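Local coordinates for protein N-acetylglucosamine-6-phosphate deacetylase (Mycobacterium smegmatis, PDB 6FV4) that probably removes the acetyl group from N-acetylglucosamine 6-phosphate, as a metal-dependent hydrolase of the NagA family, at residues L95-T103 with V382-V393. The protein carries 1 engineered substitution. Residues are numbered along the deposited sequence; the frame is centred on the assembly and turned at random.
Sequences LHRAHGSTT and VTAVMRAGEWVV
R97 lays its guanidinium flat on that of R387, planes 9° apart and centres 3.5 Å apart. R97 NH2 sits over the middle of the R387 group, 3.2 Å from R387 CZ. R387 NE donates to T102 O, 3.0 Å away, with an N-H...O angle of 160°; the oxygen lies almost in the guanidinium plane. R387 NH2 is joined to T102 O through a water. Both arginines also give a weak hydrogen bond to G130 O, which may offset their like charges. R387 reaches over with a straight side chain, whereas R97 bends at chi3 (-106°). V392 CG1 packs against R97 CG. V385 CG1 meets R97 O at 3.4 Å, and V393 CG2 rests on A98. V382 CG2 lies 3.7 Å from H99 O, which is buried without a polar partner. The end of helix 86-98, leading into strand 104-109 of the amidohydrolase barrel, thus packs on C-terminal strand 382-387. The helix closes in a Schellman motif: S101 N bonds to H96 O, G100 N to R97 O, and G100 has positive phi. Strand 382-387 turns back through a type I' turn, R387 to E390. V392 and V393 both face V385 in a classic beta bulge. Further out, E325 accepts from H99 ND1 and V382 N.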
loop_
_atom_site.group_PDB
_atom_site.type_symbol
_atom_site.label_atom_id
_atom_site.label_comp_id
_atom_site.label_asym_id
_atom_site.label_seq_id
_atom_site.Cartn_x
_atom_site.Cartn_y
_atom_site.Cartn_z
ATOM N N LEU B 95 13.602 -20.084 -25.209
ATOM C CA LEU B 95 12.275 -20.270 -24.641
ATOM C C LEU B 95 11.620 -18.937 -24.330
ATOM O O LEU B 95 10.500 -18.663 -24.768
ATOM C CB LEU B 95 12.338 -21.117 -23.370
ATOM C CG LEU B 95 10.879 -21.112 -22.938
ATOM C CD1 LEU B 95 10.142 -22.289 -23.537
ATOM C CD2 LEU B 95 10.689 -20.975 -21.434
ATOM N N HIS B 96 12.300 -18.101 -23.548
ATOM C CA HIS B 96 11.710 -16.834 -23.144
ATOM C C HIS B 96 11.559 -15.875 -24.315
ATOM O O HIS B 96 10.579 -15.128 -24.374
ATOM C CB HIS B 96 12.541 -16.216 -22.040
ATOM C CG HIS B 96 12.417 -16.956 -20.753
ATOM N ND1 HIS B 96 11.350 -16.771 -19.900
ATOM C CD2 HIS B 96 13.180 -17.928 -20.202
ATOM C CE1 HIS B 96 11.477 -17.579 -18.863
ATOM N NE2 HIS B 96 12.580 -18.288 -19.019
ATOM N N ARG B 97 12.511 -15.883 -25.253
ATOM C CA ARG B 97 12.387 -15.042 -26.449
ATOM C C ARG B 97 11.111 -15.360 -27.226
ATOM O O ARG B 97 10.435 -14.451 -27.726
ATOM C CB ARG B 97 13.615 -15.224 -27.357
ATOM C CG ARG B 97 14.132 -13.943 -28.013
ATOM C CD ARG B 97 15.574 -14.106 -28.535
ATOM N NE ARG B 97 16.563 -13.414 -27.712
ATOM C CZ ARG B 97 17.873 -13.395 -27.971
ATOM N NH1 ARG B 97 18.353 -14.021 -29.033
ATOM N NH2 ARG B 97 18.711 -12.756 -27.164
ATOM N N ALA B 98 10.771 -16.649 -27.341
ATOM C CA ALA B 98 9.583 -17.063 -28.070
ATOM C C ALA B 98 8.302 -16.617 -27.377
ATOM O O ALA B 98 7.249 -16.570 -28.016
ATOM C CB ALA B 98 9.576 -18.583 -28.242
ATOM N N HIS B 99 8.367 -16.299 -26.089
ATOM C CA HIS B 99 7.229 -15.773 -25.361
ATOM C C HIS B 99 7.301 -14.270 -25.158
ATOM O O HIS B 99 6.535 -13.733 -24.349
ATOM C CB HIS B 99 7.103 -16.486 -24.022
ATOM C CG HIS B 99 6.778 -17.931 -24.173
ATOM N ND1 HIS B 99 5.483 -18.398 -24.196
ATOM C CD2 HIS B 99 7.574 -19.009 -24.355
ATOM C CE1 HIS B 99 5.496 -19.708 -24.361
ATOM N NE2 HIS B 99 6.752 -20.103 -24.460
ATOM N N GLY B 100 8.212 -13.587 -25.859
ATOM C CA GLY B 100 8.207 -12.136 -25.957
ATOM C C GLY B 100 9.259 -11.405 -25.153
ATOM O O GLY B 100 9.310 -10.168 -25.219
ATOM N N SER B 101 10.098 -12.110 -24.390
ATOM C CA SER B 101 11.143 -11.443 -23.618
ATOM C C SER B 101 12.298 -11.174 -24.563
ATOM O O SER B 101 13.106 -12.063 -24.833
ATOM C CB SER B 101 11.594 -12.292 -22.437
ATOM O OG SER B 101 10.550 -12.483 -21.515
ATOM N N THR B 102 12.379 -9.942 -25.075
ATOM C CA THR B 102 13.451 -9.566 -25.987
ATOM C C THR B 102 14.686 -9.027 -25.279
ATOM O O THR B 102 15.717 -8.819 -25.934
ATOM C CB THR B 102 12.945 -8.532 -26.995
ATOM O OG1 THR B 102 12.280 -7.473 -26.298
ATOM C CG2 THR B 102 11.959 -9.181 -27.969
ATOM N N THR B 103 14.601 -8.782 -23.976
ATOM C CA THR B 103 15.732 -8.403 -23.146
ATOM C C THR B 103 15.680 -9.240 -21.880
ATOM O O THR B 103 14.612 -9.369 -21.270
ATOM C CB THR B 103 15.684 -6.913 -22.791
ATOM O OG1 THR B 103 15.841 -6.138 -23.985
ATOM C CG2 THR B 103 16.798 -6.565 -21.796
ATOM N N VAL B 382 0.790 -14.415 -27.185
ATOM C CA VAL B 382 1.827 -14.051 -28.146
ATOM C C VAL B 382 1.627 -14.821 -29.439
ATOM O O VAL B 382 1.577 -16.058 -29.445
ATOM C CB VAL B 382 3.223 -14.340 -27.580
ATOM C CG1 VAL B 382 4.280 -14.141 -28.678
ATOM C CG2 VAL B 382 3.510 -13.468 -26.376
ATOM N N THR B 383 1.539 -14.092 -30.549
ATOM C CA THR B 383 1.456 -14.698 -31.869
ATOM C C THR B 383 2.677 -14.405 -32.729
ATOM O O THR B 383 2.908 -15.118 -33.711
ATOM C CB THR B 383 0.195 -14.211 -32.600
ATOM O OG1 THR B 383 0.215 -12.782 -32.668
ATOM C CG2 THR B 383 -1.069 -14.642 -31.839
ATOM N N ALA B 384 3.465 -13.394 -32.377
ATOM C CA ALA B 384 4.688 -13.087 -33.107
ATOM C C ALA B 384 5.607 -12.278 -32.205
ATOM O O ALA B 384 5.144 -11.589 -31.295
ATOM C CB ALA B 384 4.385 -12.323 -34.397
ATOM N N VAL B 385 6.919 -12.368 -32.469
ATOM C CA VAL B 385 7.950 -11.708 -31.673
ATOM C C VAL B 385 9.009 -11.169 -32.619
ATOM O O VAL B 385 9.583 -11.925 -33.413
ATOM C CB VAL B 385 8.621 -12.652 -30.654
ATOM C CG1 VAL B 385 9.708 -11.899 -29.880
ATOM C CG2 VAL B 385 7.602 -13.248 -29.698
ATOM N N MET B 386 9.300 -9.880 -32.517
ATOM C CA MET B 386 10.387 -9.291 -33.282
ATOM C C MET B 386 11.465 -8.808 -32.327
ATOM O O MET B 386 11.165 -8.255 -31.268
ATOM C CB MET B 386 9.897 -8.135 -34.154
ATOM C CG MET B 386 11.037 -7.352 -34.802
ATOM S SD MET B 386 10.373 -6.092 -35.889
ATOM C CE MET B 386 10.013 -7.092 -37.329
ATOM N N ARG B 387 12.725 -9.032 -32.703
ATOM C CA ARG B 387 13.864 -8.580 -31.918
ATOM C C ARG B 387 14.946 -8.085 -32.866
ATOM O O ARG B 387 15.347 -8.812 -33.775
ATOM C CB ARG B 387 14.411 -9.709 -31.032
ATOM C CG ARG B 387 15.507 -9.261 -30.087
ATOM C CD ARG B 387 16.010 -10.406 -29.213
ATOM N NE ARG B 387 17.101 -9.939 -28.369
ATOM C CZ ARG B 387 18.394 -9.959 -28.698
ATOM N NH1 ARG B 387 18.800 -10.448 -29.865
ATOM N NH2 ARG B 387 19.289 -9.481 -27.847
ATOM N N ALA B 388 15.410 -6.853 -32.649
ATOM C CA ALA B 388 16.381 -6.199 -33.528
ATOM C C ALA B 388 15.922 -6.235 -34.985
ATOM O O ALA B 388 16.702 -6.508 -35.902
ATOM C CB ALA B 388 17.770 -6.821 -33.382
ATOM N N GLY B 389 14.634 -5.970 -35.196
ATOM C CA GLY B 389 14.079 -5.847 -36.531
ATOM C C GLY B 389 13.795 -7.139 -37.264
ATOM O O GLY B 389 13.332 -7.088 -38.411
ATOM N N GLU B 390 14.038 -8.294 -36.653
ATOM C CA GLU B 390 13.811 -9.572 -37.314
ATOM C C GLU B 390 12.853 -10.420 -36.494
ATOM O O GLU B 390 12.830 -10.348 -35.266
ATOM C CB GLU B 390 15.124 -10.315 -37.530
ATOM C CG GLU B 390 16.085 -9.496 -38.368
ATOM C CD GLU B 390 17.427 -10.147 -38.529
ATOM O OE1 GLU B 390 17.494 -11.398 -38.503
ATOM O OE2 GLU B 390 18.420 -9.404 -38.694
ATOM N N TRP B 391 12.054 -11.223 -37.183
ATOM C CA TRP B 391 11.099 -12.075 -36.487
ATOM C C TRP B 391 11.848 -13.209 -35.790
ATOM O O TRP B 391 12.458 -14.058 -36.449
ATOM C CB TRP B 391 10.062 -12.610 -37.468
ATOM C CG TRP B 391 9.224 -11.533 -38.077
ATOM C CD1 TRP B 391 9.237 -11.105 -39.377
ATOM C CD2 TRP B 391 8.248 -10.736 -37.400
ATOM N NE1 TRP B 391 8.320 -10.092 -39.552
ATOM C CE2 TRP B 391 7.700 -9.848 -38.352
ATOM C CE3 TRP B 391 7.775 -10.693 -36.083
ATOM C CZ2 TRP B 391 6.709 -8.931 -38.025
ATOM C CZ3 TRP B 391 6.792 -9.766 -35.758
ATOM C CH2 TRP B 391 6.272 -8.901 -36.727
ATOM N N VAL B 392 11.849 -13.194 -34.455
ATOM C CA VAL B 392 12.167 -14.401 -33.692
ATOM C C VAL B 392 11.066 -15.433 -33.891
ATOM O O VAL B 392 11.317 -16.565 -34.323
ATOM C CB VAL B 392 12.345 -14.071 -32.196
ATOM C CG1 VAL B 392 12.494 -15.354 -31.376
ATOM C CG2 VAL B 392 13.526 -13.154 -31.973
ATOM N N VAL B 393 9.828 -15.037 -33.567
ATOM C CA VAL B 393 8.599 -15.769 -33.865
ATOM C C VAL B 393 7.823 -14.934 -34.877
ATOM O O VAL B 393 7.356 -13.835 -34.560
ATOM C CB VAL B 393 7.768 -16.024 -32.600
ATOM C CG1 VAL B 393 6.355 -16.531 -32.942
ATOM C CG2 VAL B 393 8.496 -17.013 -31.689
HETATM O O HOH W 1 18.395 -7.895 -26.004
#